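Hypothetical protein TTHA1254 (Thermus thermophilus, PDB 2D4O) is of unknown function but belongs to the GNAT acetyltransferase superfamily and may transfer acyl groups. Local coordinates at residues G48-Q53 against T66-R71; T62-R67 against A96-P101. The protein carries 1 engineered substitution. All coordinates share one frame; numbering follows the deposited sequence.

Contact 1 of 2, residues G48-Q53 against T66-R71; sequences GFALAQ and TRMEGR. Engineered in segment 66-71: Met68 (natural residue Ile).
Thr66 and Arg67 both turn their backbone N toward Leu51 O. Thr66 N reaches Leu51 O at 2.9 Å, but bent. Arg67 N meets Leu51 O at 3.4 Å, long but nearly straight. Both bonds are weak. Two residues facing one make a classic beta bulge. A bulge in this strand, next to the splay from its parallel neighbour, is a feature of the GNAT fold, consistent with the family assignment. A water also links Thr66 OG1 to Gln53 NE2. Beyond the bulge the antiparallel hairpin is regular, and Leu51 N gives a straight bond of 2.9 Å to Arg67 O. Arg67 reaches out extended, with CG anti to its backbone N (chi1 -165°). CZ of Phe49 lies over the centre of one guanidinium face, with ring and guanidinium planes 72° apart. Arg67 NE and NH2 both donate in the guanidinium plane to Glu69 OE2, NE at 2.8 Å, a side-on salt bridge to one oxygen. Arg67 NH1 binds Arg21 O and NH2 binds Ala18 O. With an alanine here, Glu69 OE2 would probably lose its cationic mate and Phe49 CZ the guanidinium it rests on. Met68, engineered from Ile and present as selenomethionine, points to the face that also carries Ala50, opposite Phe49, Leu51, Arg67 and Glu69. Its CE packs on Ala50 CB at 3.6 Å. Glu69 pairs with Phe49 through two backbone hydrogen bonds. Its CB stands over a face of the Phe49 ring in a CH-pi contact. Gly70 lies close to Gly48. The ring, the Glu69 carboxylate and the carbonyls of Arg21 and Ala18 together fix the guanidinium.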
loop_
_atom_site.group_PDB
_atom_site.type_symbol
_atom_site.label_atom_id
_atom_site.label_comp_id
_atom_site.label_asym_id
_atom_site.label_seq_id
_atom_site.Cartn_x
_atom_site.Cartn_y
_atom_site.Cartn_z
ATOM N N GLY A 48 4.718 -0.930 -9.211
ATOM C CA GLY A 48 3.865 -1.171 -8.061
ATOM C C GLY A 48 3.302 0.114 -7.471
ATOM O O GLY A 48 3.695 1.231 -7.867
ATOM N N PHE A 49 2.331 -0.036 -6.575
ATOM C CA PHE A 49 1.854 1.088 -5.780
ATOM C C PHE A 49 1.363 0.658 -4.411
ATOM O O PHE A 49 1.086 -0.527 -4.184
ATOM C CB PHE A 49 0.799 1.916 -6.533
ATOM C CG PHE A 49 -0.513 1.184 -6.779
ATOM C CD1 PHE A 49 -1.476 1.078 -5.786
ATOM C CD2 PHE A 49 -0.786 0.622 -8.014
ATOM C CE1 PHE A 49 -2.711 0.431 -6.042
ATOM C CE2 PHE A 49 -2.004 -0.053 -8.262
ATOM C CZ PHE A 49 -2.953 -0.135 -7.288
ATOM N N ALA A 50 1.335 1.620 -3.490
ATOM C CA ALA A 50 0.761 1.424 -2.166
ATOM C C ALA A 50 -0.123 2.560 -1.790
ATOM O O ALA A 50 0.259 3.726 -1.892
ATOM C CB ALA A 50 1.826 1.156 -1.127
ATOM N N LEU A 51 -1.340 2.217 -1.400
ATOM C CA LEU A 51 -2.316 3.185 -0.930
ATOM C C LEU A 51 -2.473 2.986 0.574
ATOM O O LEU A 51 -2.827 1.923 1.014
ATOM C CB LEU A 51 -3.648 2.984 -1.649
ATOM C CG LEU A 51 -3.654 2.865 -3.159
ATOM C CD1 LEU A 51 -5.068 2.753 -3.603
ATOM C CD2 LEU A 51 -2.976 4.024 -3.854
ATOM N N ALA A 52 -2.204 4.023 1.349
ATOM C CA ALA A 52 -2.218 3.909 2.787
ATOM C C ALA A 52 -2.560 5.264 3.418
ATOM O O ALA A 52 -2.363 6.311 2.816
ATOM C CB ALA A 52 -0.859 3.421 3.294
ATOM N N GLN A 53 -3.026 5.203 4.658
ATOM C CA GLN A 53 -3.406 6.383 5.425
ATOM C C GLN A 53 -3.218 6.118 6.913
ATOM O O GLN A 53 -3.182 4.978 7.356
ATOM C CB GLN A 53 -4.866 6.715 5.144
ATOM C CG GLN A 53 -5.856 5.775 5.829
ATOM C CD GLN A 53 -7.292 6.038 5.397
ATOM O OE1 GLN A 53 -7.923 7.013 5.836
ATOM N NE2 GLN A 53 -7.810 5.169 4.575
ATOM N N THR A 66 -4.474 0.170 2.560
ATOM C CA THR A 66 -5.643 -0.305 1.829
ATOM C C THR A 66 -5.359 -1.256 0.673
ATOM O O THR A 66 -6.073 -2.264 0.468
ATOM C CB THR A 66 -6.411 0.925 1.295
ATOM O OG1 THR A 66 -7.080 1.508 2.390
ATOM C CG2 THR A 66 -7.536 0.546 0.253
ATOM N N ARG A 67 -4.337 -0.910 -0.102
ATOM C CA ARG A 67 -3.992 -1.667 -1.263
ATOM C C ARG A 67 -2.500 -1.615 -1.578
ATOM O O ARG A 67 -1.879 -0.593 -1.467
ATOM C CB ARG A 67 -4.812 -1.180 -2.452
ATOM C CG ARG A 67 -4.743 -2.176 -3.564
ATOM C CD ARG A 67 -5.762 -1.917 -4.621
ATOM N NE ARG A 67 -5.563 -2.779 -5.766
ATOM C CZ ARG A 67 -6.176 -2.587 -6.912
ATOM N NH1 ARG A 67 -7.040 -1.588 -7.008
ATOM N NH2 ARG A 67 -5.955 -3.389 -7.940
HETATM N N MSE A 68 -1.925 -2.754 -1.886
HETATM C CA MSE A 68 -0.588 -2.801 -2.489
HETATM C C MSE A 68 -0.571 -3.760 -3.671
HETATM O O MSE A 68 -1.105 -4.864 -3.585
HETATM C CB MSE A 68 0.491 -3.223 -1.490
HETATM C CG MSE A 68 1.934 -2.817 -1.972
HETATM SE SE MSE A 68 3.182 -3.361 -0.693
HETATM C CE MSE A 68 2.790 -1.821 0.596
ATOM N N GLU A 69 0.031 -3.302 -4.772
ATOM C CA GLU A 69 0.255 -4.074 -5.981
ATOM C C GLU A 69 1.708 -3.945 -6.362
ATOM O O GLU A 69 2.368 -2.981 -6.014
ATOM C CB GLU A 69 -0.597 -3.571 -7.138
ATOM C CG GLU A 69 -2.096 -3.535 -6.877
ATOM C CD GLU A 69 -2.720 -4.909 -6.702
ATOM O OE1 GLU A 69 -2.054 -5.932 -6.980
ATOM O OE2 GLU A 69 -3.893 -4.965 -6.277
ATOM N N GLY A 70 2.218 -4.927 -7.081
ATOM C CA GLY A 70 3.637 -4.973 -7.394
ATOM C C GLY A 70 3.970 -6.129 -8.299
ATOM O O GLY A 70 3.447 -7.206 -8.108
ATOM N N ARG A 71 4.854 -5.911 -9.270
ATOM C CA ARG A 71 5.159 -6.928 -10.255
ATOM C C ARG A 71 6.390 -7.740 -9.857
ATOM O O ARG A 71 6.768 -8.657 -10.555
ATOM C CB ARG A 71 5.347 -6.285 -11.620
ATOM C CG ARG A 71 4.048 -5.613 -12.101
ATOM C CD ARG A 71 4.216 -4.772 -13.347
ATOM N NE ARG A 71 4.762 -5.552 -14.439
ATOM C CZ ARG A 71 5.248 -5.030 -15.570
ATOM N NH1 ARG A 71 5.229 -3.708 -15.776
ATOM N NH2 ARG A 71 5.739 -5.832 -16.510
HETATM O O HOH W 1 -5.675 3.105 3.804
#

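Contact 2 of 2, residues T62-R67 against A96-P101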
loop_
_atom_site.group_PDB
_atom_site.type_symbol
_atom_site.label_atom_id
_atom_site.label_comp_id
_atom_site.label_asym_id
_atom_site.label_seq_id
_atom_site.Cartn_x
_atom_site.Cartn_y
_atom_site.Cartn_z
ATOM N N THR A 62 -2.194 3.717 13.647
ATOM C CA THR A 62 -1.813 2.660 12.726
ATOM C C THR A 62 -1.823 3.264 11.314
ATOM O O THR A 62 -2.775 3.937 10.920
ATOM C CB THR A 62 -2.888 1.573 12.793
ATOM O OG1 THR A 62 -2.844 0.922 14.075
ATOM C CG2 THR A 62 -2.667 0.482 11.752
ATOM N N VAL A 63 -0.780 3.037 10.545
ATOM C CA VAL A 63 -0.862 3.323 9.112
ATOM C C VAL A 63 -1.400 2.047 8.474
ATOM O O VAL A 63 -0.781 0.987 8.526
ATOM C CB VAL A 63 0.465 3.835 8.525
ATOM C CG1 VAL A 63 0.509 3.673 7.006
ATOM C CG2 VAL A 63 0.657 5.325 8.895
ATOM N N LEU A 64 -2.613 2.159 7.969
ATOM C CA LEU A 64 -3.304 1.075 7.309
ATOM C C LEU A 64 -3.118 1.155 5.799
ATOM O O LEU A 64 -3.439 2.161 5.146
ATOM C CB LEU A 64 -4.781 1.126 7.675
ATOM C CG LEU A 64 -5.684 0.100 6.999
ATOM C CD1 LEU A 64 -5.361 -1.323 7.463
ATOM C CD2 LEU A 64 -7.107 0.458 7.225
ATOM N N VAL A 65 -2.584 0.078 5.239
ATOM C CA VAL A 65 -2.414 -0.023 3.802
ATOM C C VAL A 65 -3.695 -0.637 3.270
ATOM O O VAL A 65 -3.981 -1.786 3.561
ATOM C CB VAL A 65 -1.224 -0.894 3.425
ATOM C CG1 VAL A 65 -1.084 -1.045 1.917
ATOM C CG2 VAL A 65 0.046 -0.312 4.014
ATOM N N THR A 66 -4.474 0.170 2.560
ATOM C CA THR A 66 -5.643 -0.305 1.829
ATOM C C THR A 66 -5.359 -1.256 0.673
ATOM O O THR A 66 -6.073 -2.264 0.468
ATOM C CB THR A 66 -6.411 0.925 1.295
ATOM O OG1 THR A 66 -7.080 1.508 2.390
ATOM C CG2 THR A 66 -7.536 0.546 0.253
ATOM N N ARG A 67 -4.337 -0.910 -0.102
ATOM C CA ARG A 67 -3.992 -1.667 -1.263
ATOM C C ARG A 67 -2.500 -1.615 -1.578
ATOM O O ARG A 67 -1.879 -0.593 -1.467
ATOM C CB ARG A 67 -4.812 -1.180 -2.452
ATOM C CG ARG A 67 -4.743 -2.176 -3.564
ATOM C CD ARG A 67 -5.762 -1.917 -4.621
ATOM N NE ARG A 67 -5.563 -2.779 -5.766
ATOM C CZ ARG A 67 -6.176 -2.587 -6.912
ATOM N NH1 ARG A 67 -7.040 -1.588 -7.008
ATOM N NH2 ARG A 67 -5.955 -3.389 -7.940
ATOM N N ALA A 96 -0.048 -1.665 9.215
ATOM C CA ALA A 96 -0.839 -2.890 9.059
ATOM C C ALA A 96 -1.332 -2.982 7.644
ATOM O O ALA A 96 -1.607 -1.972 7.017
ATOM C CB ALA A 96 -1.996 -2.895 9.985
ATOM N N LEU A 97 -1.432 -4.214 7.154
ATOM C CA LEU A 97 -2.121 -4.485 5.906
ATOM C C LEU A 97 -2.664 -5.907 5.838
ATOM O O LEU A 97 -2.298 -6.757 6.648
ATOM C CB LEU A 97 -1.215 -4.210 4.737
ATOM C CG LEU A 97 -0.073 -5.111 4.399
ATOM C CD1 LEU A 97 0.420 -4.878 2.941
ATOM C CD2 LEU A 97 1.025 -4.830 5.421
ATOM N N HIS A 98 -3.542 -6.154 4.876
ATOM C CA HIS A 98 -4.217 -7.451 4.807
ATOM C C HIS A 98 -3.595 -8.258 3.724
ATOM O O HIS A 98 -3.513 -7.797 2.591
ATOM C CB HIS A 98 -5.696 -7.274 4.549
ATOM C CG HIS A 98 -6.347 -6.396 5.551
ATOM N ND1 HIS A 98 -6.516 -6.776 6.865
ATOM C CD2 HIS A 98 -6.783 -5.122 5.461
ATOM C CE1 HIS A 98 -7.054 -5.775 7.531
ATOM N NE2 HIS A 98 -7.234 -4.762 6.705
ATOM N N LEU A 99 -3.158 -9.460 4.089
ATOM C CA LEU A 99 -2.526 -10.373 3.182
ATOM C C LEU A 99 -3.485 -11.488 2.738
ATOM O O LEU A 99 -3.992 -12.277 3.548
ATOM C CB LEU A 99 -1.321 -11.017 3.839
ATOM C CG LEU A 99 -0.620 -12.137 3.067
ATOM C CD1 LEU A 99 -0.151 -11.648 1.678
ATOM C CD2 LEU A 99 0.572 -12.668 3.895
ATOM N N ASP A 100 -3.664 -11.581 1.432
ATOM C CA ASP A 100 -4.304 -12.717 0.846
ATOM C C ASP A 100 -3.208 -13.766 0.782
ATOM O O ASP A 100 -2.186 -13.525 0.142
ATOM C CB ASP A 100 -4.833 -12.318 -0.534
ATOM C CG ASP A 100 -5.379 -13.492 -1.329
ATOM O OD1 ASP A 100 -5.274 -14.658 -0.890
ATOM O OD2 ASP A 100 -5.921 -13.315 -2.433
ATOM N N PRO A 101 -3.395 -14.906 1.450
ATOM C CA PRO A 101 -2.355 -15.937 1.543
ATOM C C PRO A 101 -1.900 -16.519 0.207
ATOM O O PRO A 101 -0.838 -17.124 0.164
ATOM C CB PRO A 101 -3.027 -17.046 2.375
ATOM C CG PRO A 101 -4.090 -16.346 3.136
ATOM C CD PRO A 101 -4.611 -15.322 2.167
HETATM O O HOH W 2 -4.788 -4.199 3.249
#
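Leu64 sets CG opposite its backbone N (chi1 176°), and chi2 of 67° then carries CD1 over to His98, 4.0 Å from NE2. Val65 holds CG1 anti to its N (chi1 178°), which leaves CG2 beside that N and 3.8 Å from Ala96 O. The backbones run parallel here. Ala96 N donates to Val63 O at 2.8 Å, and Val65 N donates to Ala96 O at 2.9 Å. Leu64 CA adds a CA-H...O contact to the same Ala96 oxygen. On one face of the sheet Thr62 CG2 touches Ala96 CB at 3.9 Å. On the other face Val65 and Leu97 lie side by side, with their CB atoms 3.6 Å apart. Past this pair the two chains part. A water fills in, donating to Val65 O at 2.6 Å and accepting from His98 N at 2.8 Å. This matches the splayed parallel pair of the GNAT fold, a beta-alpha-beta unit in which helix 73-89 connects the two strands. In GNAT enzymes the opening between these strands receives the pantetheine arm of acetyl-CoA; a similar role here is possible but not established. The hydroxyl of Thr62 is held from outside the two segments, by Glu94 and Gln57. Leu97 also packs on Leu110 of helix 104-112 and on Phe115. Val63 turns to helix 73-89, where it meets Val83 and Ala87.

After two earlier strands and two helices, the chain runs through 48-53 on strand 45-56 and turns into strand 61-70. Contact 1 closes this hairpin. Contact 2 closes a longer loop, in which helix 73-89 leads from strand 61-70 to strand 94-97. The two loops overlap rather than nest: contact 2 starts at 62-67, before the hairpin loop ends at 71, and both contacts include Thr66 and Arg67. Strand 61-70 is therefore the middle member, antiparallel to one neighbour and parallel to the other. The contacts also touch directly, through a probable hydrogen bond from Leu64 N to Gln53 O. Together they join three neighbouring strands of the mixed sheet.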